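Local coordinates for protein uricase (PDB 4R8X) that probably catalyses the oxidation of urate by molecular oxygen to 5-hydroxyisourate, the first step of urate breakdown to allantoin, at residues 272-277 with 287-292; 202-207 with 265-270; 170-175 with 197-202. One frame throughout, in Å; residues are numbered along the deposited sequence.

Interaction 1: 272-277 with 287-292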
loop_
_atom_site.group_PDB
_atom_site.type_symbol
_atom_site.label_atom_id
_atom_site.label_comp_id
_atom_site.label_asym_id
_atom_site.label_seq_id
_atom_site.Cartn_x
_atom_site.Cartn_y
_atom_site.Cartn_z
ATOM N N ARG D 272 -13.700 10.740 7.527
ATOM C CA ARG D 272 -13.614 10.136 6.195
ATOM C C ARG D 272 -14.948 10.170 5.450
ATOM O O ARG D 272 -15.175 9.417 4.491
ATOM C CB ARG D 272 -13.093 8.707 6.318
ATOM C CG ARG D 272 -11.641 8.642 6.754
ATOM C CD ARG D 272 -10.725 9.050 5.612
ATOM N NE ARG D 272 -9.325 9.061 6.022
ATOM C CZ ARG D 272 -8.316 9.321 5.199
ATOM N NH1 ARG D 272 -8.560 9.609 3.932
ATOM N NH2 ARG D 272 -7.070 9.297 5.638
ATOM N N THR D 273 -15.811 11.091 5.861
ATOM C CA THR D 273 -17.188 11.147 5.375
ATOM C C THR D 273 -17.289 11.310 3.861
ATOM O O THR D 273 -16.573 12.110 3.266
ATOM C CB THR D 273 -17.961 12.269 6.092
ATOM O OG1 THR D 273 -17.975 11.985 7.497
ATOM C CG2 THR D 273 -19.386 12.399 5.596
ATOM N N TRP D 274 -18.183 10.531 3.259
ATOM C CA TRP D 274 -18.428 10.537 1.820
ATOM C C TRP D 274 -19.023 11.856 1.305
ATOM O O TRP D 274 -19.514 12.680 2.083
ATOM C CB TRP D 274 -19.414 9.421 1.470
ATOM C CG TRP D 274 -18.965 8.008 1.793
ATOM C CD1 TRP D 274 -17.678 7.514 1.823
ATOM C CD2 TRP D 274 -19.822 6.912 2.133
ATOM N NE1 TRP D 274 -17.698 6.171 2.151
ATOM C CE2 TRP D 274 -19.001 5.781 2.338
ATOM C CE3 TRP D 274 -21.209 6.775 2.275
ATOM C CZ2 TRP D 274 -19.532 4.528 2.687
ATOM C CZ3 TRP D 274 -21.731 5.535 2.611
ATOM C CH2 TRP D 274 -20.893 4.424 2.805
ATOM N N ASP D 275 -18.997 12.026 -0.019
ATOM C CA ASP D 275 -19.698 13.113 -0.696
ATOM C C ASP D 275 -21.028 12.587 -1.215
ATOM O O ASP D 275 -21.132 11.431 -1.631
ATOM C CB ASP D 275 -18.890 13.620 -1.896
ATOM C CG ASP D 275 -17.750 14.549 -1.501
ATOM O OD1 ASP D 275 -17.778 15.094 -0.375
ATOM O OD2 ASP D 275 -16.832 14.755 -2.328
ATOM N N THR D 276 -22.039 13.443 -1.217
ATOM C CA THR D 276 -23.326 13.107 -1.814
ATOM C C THR D 276 -23.277 13.173 -3.341
ATOM O O THR D 276 -22.697 14.103 -3.915
ATOM C CB THR D 276 -24.416 14.075 -1.331
ATOM O OG1 THR D 276 -24.517 13.999 0.094
ATOM C CG2 THR D 276 -25.767 13.738 -1.961
ATOM N N VAL D 277 -23.891 12.195 -4.003
ATOM C CA VAL D 277 -24.096 12.281 -5.439
ATOM C C VAL D 277 -25.580 12.378 -5.743
ATOM O O VAL D 277 -26.004 13.226 -6.523
ATOM C CB VAL D 277 -23.508 11.078 -6.179
ATOM C CG1 VAL D 277 -23.891 11.145 -7.649
ATOM C CG2 VAL D 277 -21.995 11.035 -6.007
ATOM N N ALA D 287 -30.455 7.208 -1.298
ATOM C CA ALA D 287 -29.309 8.095 -1.447
ATOM C C ALA D 287 -28.112 7.364 -2.028
ATOM O O ALA D 287 -27.933 6.168 -1.813
ATOM C CB ALA D 287 -28.932 8.726 -0.118
ATOM N N VAL D 288 -27.297 8.099 -2.772
ATOM C CA VAL D 288 -26.049 7.568 -3.310
ATOM C C VAL D 288 -24.904 8.513 -2.986
ATOM O O VAL D 288 -25.010 9.721 -3.188
ATOM C CB VAL D 288 -26.134 7.356 -4.843
ATOM C CG1 VAL D 288 -24.845 6.750 -5.375
ATOM C CG2 VAL D 288 -27.327 6.481 -5.187
ATOM N N PHE D 289 -23.820 7.947 -2.463
ATOM C CA PHE D 289 -22.639 8.698 -2.072
ATOM C C PHE D 289 -21.424 8.162 -2.810
ATOM O O PHE D 289 -21.495 7.120 -3.459
ATOM C CB PHE D 289 -22.422 8.572 -0.558
ATOM C CG PHE D 289 -23.612 8.966 0.244
ATOM C CD1 PHE D 289 -23.794 10.288 0.608
ATOM C CD2 PHE D 289 -24.562 8.024 0.620
ATOM C CE1 PHE D 289 -24.906 10.666 1.342
ATOM C CE2 PHE D 289 -25.687 8.395 1.358
ATOM C CZ PHE D 289 -25.859 9.722 1.713
ATOM N N THR D 290 -20.314 8.880 -2.701
ATOM C CA THR D 290 -19.052 8.452 -3.293
ATOM C C THR D 290 -17.885 8.939 -2.442
ATOM O O THR D 290 -18.082 9.665 -1.473
ATOM C CB THR D 290 -18.896 8.965 -4.740
ATOM O OG1 THR D 290 -17.785 8.307 -5.363
ATOM C CG2 THR D 290 -18.682 10.480 -4.763
ATOM N N GLU D 291 -16.667 8.529 -2.781
ATOM C CA GLU D 291 -15.505 8.994 -2.019
ATOM C C GLU D 291 -15.207 10.466 -2.279
ATOM O O GLU D 291 -15.388 10.956 -3.397
ATOM C CB GLU D 291 -14.254 8.158 -2.319
ATOM C CG GLU D 291 -14.312 6.694 -1.876
ATOM C CD GLU D 291 -14.246 6.489 -0.369
ATOM O OE1 GLU D 291 -13.840 5.380 0.043
ATOM O OE2 GLU D 291 -14.602 7.402 0.411
ATOM N N PRO D 292 -14.734 11.174 -1.246
ATOM C CA PRO D 292 -14.390 12.591 -1.391
ATOM C C PRO D 292 -13.013 12.787 -2.025
ATOM O O PRO D 292 -12.313 11.824 -2.320
ATOM C CB PRO D 292 -14.369 13.078 0.060
ATOM C CG PRO D 292 -13.866 11.886 0.818
ATOM C CD PRO D 292 -14.525 10.695 0.132
HETATM O O HOH W 1 -13.460 8.127 2.750
#

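Interaction 2: 202-207 with 265-270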
loop_
_atom_site.group_PDB
_atom_site.type_symbol
_atom_site.label_atom_id
_atom_site.label_comp_id
_atom_site.label_asym_id
_atom_site.label_seq_id
_atom_site.Cartn_x
_atom_site.Cartn_y
_atom_site.Cartn_z
ATOM N N LEU D 202 -10.675 5.900 14.089
ATOM C CA LEU D 202 -10.254 6.202 15.461
ATOM C C LEU D 202 -9.065 5.350 15.865
ATOM O O LEU D 202 -9.068 4.136 15.657
ATOM C CB LEU D 202 -11.382 5.935 16.469
ATOM C CG LEU D 202 -12.673 6.747 16.411
ATOM C CD1 LEU D 202 -13.620 6.327 17.524
ATOM C CD2 LEU D 202 -12.374 8.240 16.490
ATOM N N ASN D 203 -8.054 5.999 16.431
ATOM C CA ASN D 203 -7.038 5.324 17.221
ATOM C C ASN D 203 -7.254 5.807 18.637
ATOM O O ASN D 203 -7.325 7.019 18.876
ATOM C CB ASN D 203 -5.627 5.707 16.780
ATOM C CG ASN D 203 -5.309 5.296 15.354
ATOM O OD1 ASN D 203 -5.920 4.391 14.791
ATOM N ND2 ASN D 203 -4.325 5.967 14.765
ATOM N N ILE D 204 -7.396 4.876 19.569
ATOM C CA ILE D 204 -7.646 5.239 20.956
ATOM C C ILE D 204 -6.552 4.659 21.821
ATOM O O ILE D 204 -6.159 3.508 21.644
ATOM C CB ILE D 204 -8.998 4.696 21.432
ATOM C CG1 ILE D 204 -10.100 5.068 20.431
ATOM C CG2 ILE D 204 -9.318 5.228 22.815
ATOM C CD1 ILE D 204 -11.452 4.448 20.745
ATOM N N GLY D 205 -6.043 5.459 22.748
ATOM C CA GLY D 205 -5.040 4.996 23.692
ATOM C C GLY D 205 -5.430 5.344 25.114
ATOM O O GLY D 205 -6.296 6.194 25.326
ATOM N N TRP D 206 -4.809 4.682 26.086
ATOM C CA TRP D 206 -5.086 4.964 27.492
ATOM C C TRP D 206 -3.838 4.755 28.339
ATOM O O TRP D 206 -2.884 4.104 27.903
ATOM C CB TRP D 206 -6.255 4.110 28.011
ATOM C CG TRP D 206 -6.143 2.657 27.671
ATOM C CD1 TRP D 206 -5.627 1.658 28.455
ATOM C CD2 TRP D 206 -6.543 2.038 26.441
ATOM N NE1 TRP D 206 -5.689 0.454 27.787
ATOM C CE2 TRP D 206 -6.243 0.661 26.549
ATOM C CE3 TRP D 206 -7.128 2.514 25.264
ATOM C CZ2 TRP D 206 -6.509 -0.243 25.521
ATOM C CZ3 TRP D 206 -7.377 1.617 24.236
ATOM C CH2 TRP D 206 -7.071 0.255 24.373
ATOM N N ALA D 207 -3.853 5.329 29.539
ATOM C CA ALA D 207 -2.763 5.179 30.499
ATOM C C ALA D 207 -3.335 4.730 31.827
ATOM O O ALA D 207 -4.419 5.146 32.200
ATOM C CB ALA D 207 -2.000 6.491 30.687
ATOM N N VAL D 265 -7.488 8.957 28.567
ATOM C CA VAL D 265 -7.744 8.322 27.283
ATOM C C VAL D 265 -7.401 9.331 26.198
ATOM O O VAL D 265 -7.786 10.489 26.278
ATOM C CB VAL D 265 -9.224 7.915 27.157
ATOM C CG1 VAL D 265 -9.480 7.296 25.795
ATOM C CG2 VAL D 265 -9.594 6.932 28.262
ATOM N N ASN D 266 -6.684 8.894 25.168
ATOM C CA ASN D 266 -6.288 9.807 24.104
ATOM C C ASN D 266 -6.811 9.328 22.756
ATOM O O ASN D 266 -7.062 8.131 22.560
ATOM C CB ASN D 266 -4.770 10.017 24.074
ATOM C CG ASN D 266 -4.003 8.718 24.139
ATOM O OD1 ASN D 266 -3.980 7.957 23.176
ATOM N ND2 ASN D 266 -3.364 8.457 25.278
ATOM N N PHE D 267 -7.008 10.268 21.839
ATOM C CA PHE D 267 -7.616 9.975 20.550
ATOM C C PHE D 267 -6.824 10.588 19.420
ATOM O O PHE D 267 -6.314 11.709 19.541
ATOM C CB PHE D 267 -9.022 10.563 20.481
ATOM C CG PHE D 267 -9.990 9.932 21.422
ATOM C CD1 PHE D 267 -10.135 10.403 22.718
ATOM C CD2 PHE D 267 -10.771 8.868 21.012
ATOM C CE1 PHE D 267 -11.034 9.809 23.586
ATOM C CE2 PHE D 267 -11.672 8.273 21.870
ATOM C CZ PHE D 267 -11.814 8.747 23.160
ATOM N N GLY D 268 -6.742 9.843 18.321
ATOM C CA GLY D 268 -6.360 10.376 17.026
ATOM C C GLY D 268 -7.446 9.933 16.061
ATOM O O GLY D 268 -7.755 8.746 15.993
ATOM N N THR D 269 -8.043 10.877 15.340
ATOM C CA THR D 269 -9.162 10.576 14.447
ATOM C C THR D 269 -8.905 10.962 13.001
ATOM O O THR D 269 -8.017 11.754 12.712
ATOM C CB THR D 269 -10.399 11.394 14.819
ATOM O OG1 THR D 269 -10.209 12.737 14.356
ATOM C CG2 THR D 269 -10.606 11.416 16.312
ATOM N N ASN D 270 -9.709 10.395 12.105
ATOM C CA ASN D 270 -9.916 10.940 10.769
ATOM C C ASN D 270 -11.414 11.091 10.552
ATOM O O ASN D 270 -12.193 10.201 10.912
ATOM C CB ASN D 270 -9.468 9.980 9.659
ATOM C CG ASN D 270 -7.963 9.857 9.504
ATOM O OD1 ASN D 270 -7.513 9.137 8.614
ATOM N ND2 ASN D 270 -7.186 10.521 10.357
HETATM O O HOH W 2 -4.499 7.535 20.447
#

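Interaction 3: 170-175 with 197-202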
loop_
_atom_site.group_PDB
_atom_site.type_symbol
_atom_site.label_atom_id
_atom_site.label_comp_id
_atom_site.label_asym_id
_atom_site.label_seq_id
_atom_site.Cartn_x
_atom_site.Cartn_y
_atom_site.Cartn_z
ATOM N N GLN D 170 -12.691 1.721 12.196
ATOM C CA GLN D 170 -13.318 2.489 11.118
ATOM C C GLN D 170 -14.814 2.241 11.167
ATOM O O GLN D 170 -15.269 1.144 10.872
ATOM C CB GLN D 170 -12.741 2.122 9.739
ATOM C CG GLN D 170 -11.222 2.263 9.654
ATOM C CD GLN D 170 -10.671 1.935 8.283
ATOM O OE1 GLN D 170 -11.408 1.571 7.371
ATOM N NE2 GLN D 170 -9.363 2.056 8.135
ATOM N N LEU D 171 -15.575 3.264 11.554
ATOM C CA LEU D 171 -17.008 3.123 11.779
ATOM C C LEU D 171 -17.797 4.188 11.039
ATOM O O LEU D 171 -17.398 5.351 10.979
ATOM C CB LEU D 171 -17.332 3.219 13.275
ATOM C CG LEU D 171 -16.716 2.160 14.183
ATOM C CD1 LEU D 171 -16.927 2.576 15.640
ATOM C CD2 LEU D 171 -17.332 0.800 13.903
ATOM N N ILE D 172 -18.925 3.779 10.481
ATOM C CA ILE D 172 -19.870 4.708 9.863
ATOM C C ILE D 172 -21.203 4.656 10.613
ATOM O O ILE D 172 -21.596 3.608 11.116
ATOM C CB ILE D 172 -20.062 4.371 8.355
ATOM C CG1 ILE D 172 -20.710 5.531 7.594
ATOM C CG2 ILE D 172 -20.851 3.068 8.168
ATOM C CD1 ILE D 172 -20.642 5.341 6.092
ATOM N N LYS D 173 -21.879 5.800 10.724
ATOM C CA LYS D 173 -23.225 5.847 11.293
ATOM C C LYS D 173 -24.189 6.382 10.245
ATOM O O LYS D 173 -24.049 7.514 9.789
ATOM C CB LYS D 173 -23.269 6.727 12.549
ATOM C CG LYS D 173 -24.607 6.708 13.281
ATOM C CD LYS D 173 -24.548 7.494 14.586
ATOM C CE LYS D 173 -25.852 7.386 15.356
ATOM N NZ LYS D 173 -25.771 8.136 16.648
ATOM N N VAL D 174 -25.169 5.567 9.867
ATOM C CA VAL D 174 -26.085 5.928 8.785
ATOM C C VAL D 174 -27.305 6.726 9.249
ATOM O O VAL D 174 -28.398 6.616 8.692
ATOM C CB VAL D 174 -26.524 4.688 7.987
ATOM C CG1 VAL D 174 -25.308 4.032 7.357
ATOM C CG2 VAL D 174 -27.266 3.705 8.878
ATOM N N SER D 175 -27.105 7.548 10.268
ATOM C CA SER D 175 -28.130 8.470 10.720
ATOM C C SER D 175 -27.951 9.772 9.959
ATOM O O SER D 175 -26.820 10.179 9.679
ATOM C CB SER D 175 -27.967 8.729 12.208
ATOM O OG SER D 175 -26.692 9.288 12.457
ATOM N N PRO D 197 -23.687 10.301 5.947
ATOM C CA PRO D 197 -23.409 9.480 7.131
ATOM C C PRO D 197 -22.004 9.768 7.665
ATOM O O PRO D 197 -21.041 9.725 6.906
ATOM C CB PRO D 197 -23.491 8.041 6.596
ATOM C CG PRO D 197 -24.229 8.134 5.290
ATOM C CD PRO D 197 -23.931 9.494 4.739
ATOM N N LEU D 198 -21.887 10.085 8.949
ATOM C CA LEU D 198 -20.572 10.309 9.543
ATOM C C LEU D 198 -19.710 9.043 9.528
ATOM O O LEU D 198 -20.110 7.995 10.042
ATOM C CB LEU D 198 -20.711 10.834 10.970
ATOM C CG LEU D 198 -19.407 11.249 11.653
ATOM C CD1 LEU D 198 -18.717 12.359 10.873
ATOM C CD2 LEU D 198 -19.660 11.677 13.092
ATOM N N TYR D 199 -18.526 9.161 8.936
ATOM C CA TYR D 199 -17.630 8.031 8.760
ATOM C C TYR D 199 -16.308 8.432 9.399
ATOM O O TYR D 199 -15.678 9.399 8.977
ATOM C CB TYR D 199 -17.487 7.719 7.263
ATOM C CG TYR D 199 -16.637 6.510 6.913
ATOM C CD1 TYR D 199 -16.405 5.486 7.824
ATOM C CD2 TYR D 199 -16.064 6.401 5.655
ATOM C CE1 TYR D 199 -15.627 4.396 7.491
ATOM C CE2 TYR D 199 -15.276 5.317 5.321
ATOM C CZ TYR D 199 -15.069 4.323 6.242
ATOM O OH TYR D 199 -14.280 3.258 5.904
ATOM N N ILE D 200 -15.906 7.691 10.432
ATOM C CA ILE D 200 -14.746 8.051 11.251
ATOM C C ILE D 200 -13.719 6.928 11.369
ATOM O O ILE D 200 -14.066 5.743 11.365
ATOM C CB ILE D 200 -15.166 8.493 12.677
ATOM C CG1 ILE D 200 -15.801 7.329 13.443
ATOM C CG2 ILE D 200 -16.137 9.661 12.613
ATOM C CD1 ILE D 200 -16.185 7.668 14.889
ATOM N N PHE D 201 -12.450 7.317 11.440
ATOM C CA PHE D 201 -11.363 6.419 11.814
ATOM C C PHE D 201 -10.938 6.859 13.203
ATOM O O PHE D 201 -10.824 8.065 13.450
ATOM C CB PHE D 201 -10.159 6.576 10.880
ATOM C CG PHE D 201 -10.389 6.103 9.462
ATOM C CD1 PHE D 201 -11.637 5.662 9.022
ATOM C CD2 PHE D 201 -9.330 6.079 8.575
ATOM C CE1 PHE D 201 -11.819 5.240 7.709
ATOM C CE2 PHE D 201 -9.504 5.649 7.268
ATOM C CZ PHE D 201 -10.750 5.229 6.838
ATOM N N LEU D 202 -10.675 5.900 14.089
ATOM C CA LEU D 202 -10.254 6.202 15.461
ATOM C C LEU D 202 -9.065 5.350 15.865
ATOM O O LEU D 202 -9.068 4.136 15.657
ATOM C CB LEU D 202 -11.382 5.935 16.469
ATOM C CG LEU D 202 -12.673 6.747 16.411
ATOM C CD1 LEU D 202 -13.620 6.327 17.524
ATOM C CD2 LEU D 202 -12.374 8.240 16.490
HETATM O O HOH W 3 -24.110 10.057 10.898
#

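Interaction 1: 272-277 with 287-292
The beta hairpin formed by strands 275-278 and 288-290 is laced through Asp275 and Thr290, an antiparallel hydrogen-bonded pair. Asp275 N reaches Thr290 O at 2.9 Å, Thr290 N returns the bond to Asp275 O, and two residues on Val277 N donates to Val288 O at 2.8 Å. Beside this backbone ladder the two aromatic side chains cross at about a right angle. Trp274 CE3 lies 3.6 Å from Phe289 CB, and the indole six-membered ring and the phenyl ring sit obliquely, planes 35° apart. The far edge of the indole meets a carboxylate: Glu291 bends at chi2 (-71°), which brings OE2 back to Trp274 CD1 at 3.4 Å, near the ring plane; the carboxylate plane stands at 81° to the ring. A water donates to both that OE2 and Arg272 O, tying the carboxylate to the start of the 272-277 segment. On the face bearing Asp275 and Thr290, Thr290 CG2 packs on Val277 CG2 at 3.6 Å. Asp275 OD2 rests 3.4 Å from Pro292 CA. The two carboxylates look to other subunits: Asp275 forms a salt bridge with Arg293 of the third subunit, and Glu291 OE1 bonds to Tyr116 OH of the second. Phe15 of the second subunit stacks on Trp274, and residues 288-289 pair with a strand of that chain. Trp274 O takes a bond from NE of Arg196, predicted to bind urate; a hairpin built into a subunit interface beside the ligand site fits the tunnelling fold of uricases, whose active sites form between subunits.

Interaction 2: 202-207 with 265-270
Val265 begins the pairing of 265-270 with 202-207 on the apolar face, its CG1 set 3.6 Å from Ile204 CG2. Asn266 follows on the other face, hydrogen-bonded through its backbone to Gly205: Asn266 N to Gly205 O is 2.7 Å, with the donor above the carbonyl plane. Its CG stands between backbone N and carbonyl carbon (chi1 48°), which folds the amide over the glycine and brings OD1 to 3.2 Å from Gly205 CA, where a beta carbon would clash. ND2 is held by Glu264 OE1. With an alanine here, the Glu264 carboxylate would probably lose its amide partner and the Gly205 backbone its cover. Phe267 returns to the apolar face and lies alongside Ile204, pointing the same way, with CE2 3.8 Å from Ile204 CG1; helix 244-258 packs against this ring. Gly268 exchanges two bonds with Asn203, that from Asn203 N to Gly268 O being nearly straight at 2.8 Å. Thr269 CG2 then touches Leu202 CD2 at 3.6 Å, while its OG1 bonds to Gln299. Four direct backbone bonds thus set the register, while mainly apolar side chains on the face turned to the helices join the strand pair to them.

Interaction 3: 170-175 with 197-202
The closely packed end of this antiparallel pairing includes Gln170 and Phe201. Beyond CG the glutamine chain is extended (chi2 -178°), which lays its amide flat over the phenyl ring: the planes are only 6° apart, and CD lies 3.5 Å above the ring, offset toward the rim. Gln170 CG adds a CH-pi contact, 3.8 Å from the ring centroid. Next along, Leu171 and Ile200 exchange two backbone bonds, the one from Ile200 N to Leu171 O being almost linear at 2.8 Å. That same oxygen also meets the edge of Tyr199, whose CD1 approaches it to 3.3 Å near the ring plane. Ile172 CB leans on Tyr199 CD1 at 3.9 Å, and Ile172 CG1 lies alongside Pro197 CB, two residues before the tyrosine.

Past this point the pairing slackens toward exposed Ser175. Lys173 N still donates to Leu198 O at 2.9 Å, and a water also bridges the two residues, accepting from Leu198 N and donating to Lys173 O and Ser175 O. The side chains of Val174 and Pro197 come no closer than 4.5 Å (CG1 to CB). The fully extended Lys173 carries its NZ to the carbonyls of Phe236 and His237 at the end of helix 225-238, while residues 171-173 continue the sheet into a strand of the second subunit. The chemistry therefore changes along the pair: amide-on-ring stacking and direct bonds at one end, a water bridge at the other, and a buried amine whose positive charge is probably eased by helix-end carbonyls.

How the interactions relate
Strand 198-208 runs through interactions 2 and 3, which share Leu202 and lie about 16 Å apart between centres; Asn270 N to Phe201 O, 2.9 Å, continues the ladder into interaction 3. The ladder runs on into interaction 1, about 12 Å from interaction 3 by centres, where Arg272 N bonds to Tyr199 O at 2.8 Å and Trp274 CH2 packs on Ile172 CD1. The predicted urate site probably lies beside interactions 1 and 3, with interaction 2, centred about 25 Å from interaction 1, leading to it along the chain. Asn271 joins 265-270 to 272-277, Arg196 precedes 197-202 and comes within about 3 Å of Thr276, and Phe179 within about 4 Å of Leu198, between side chains.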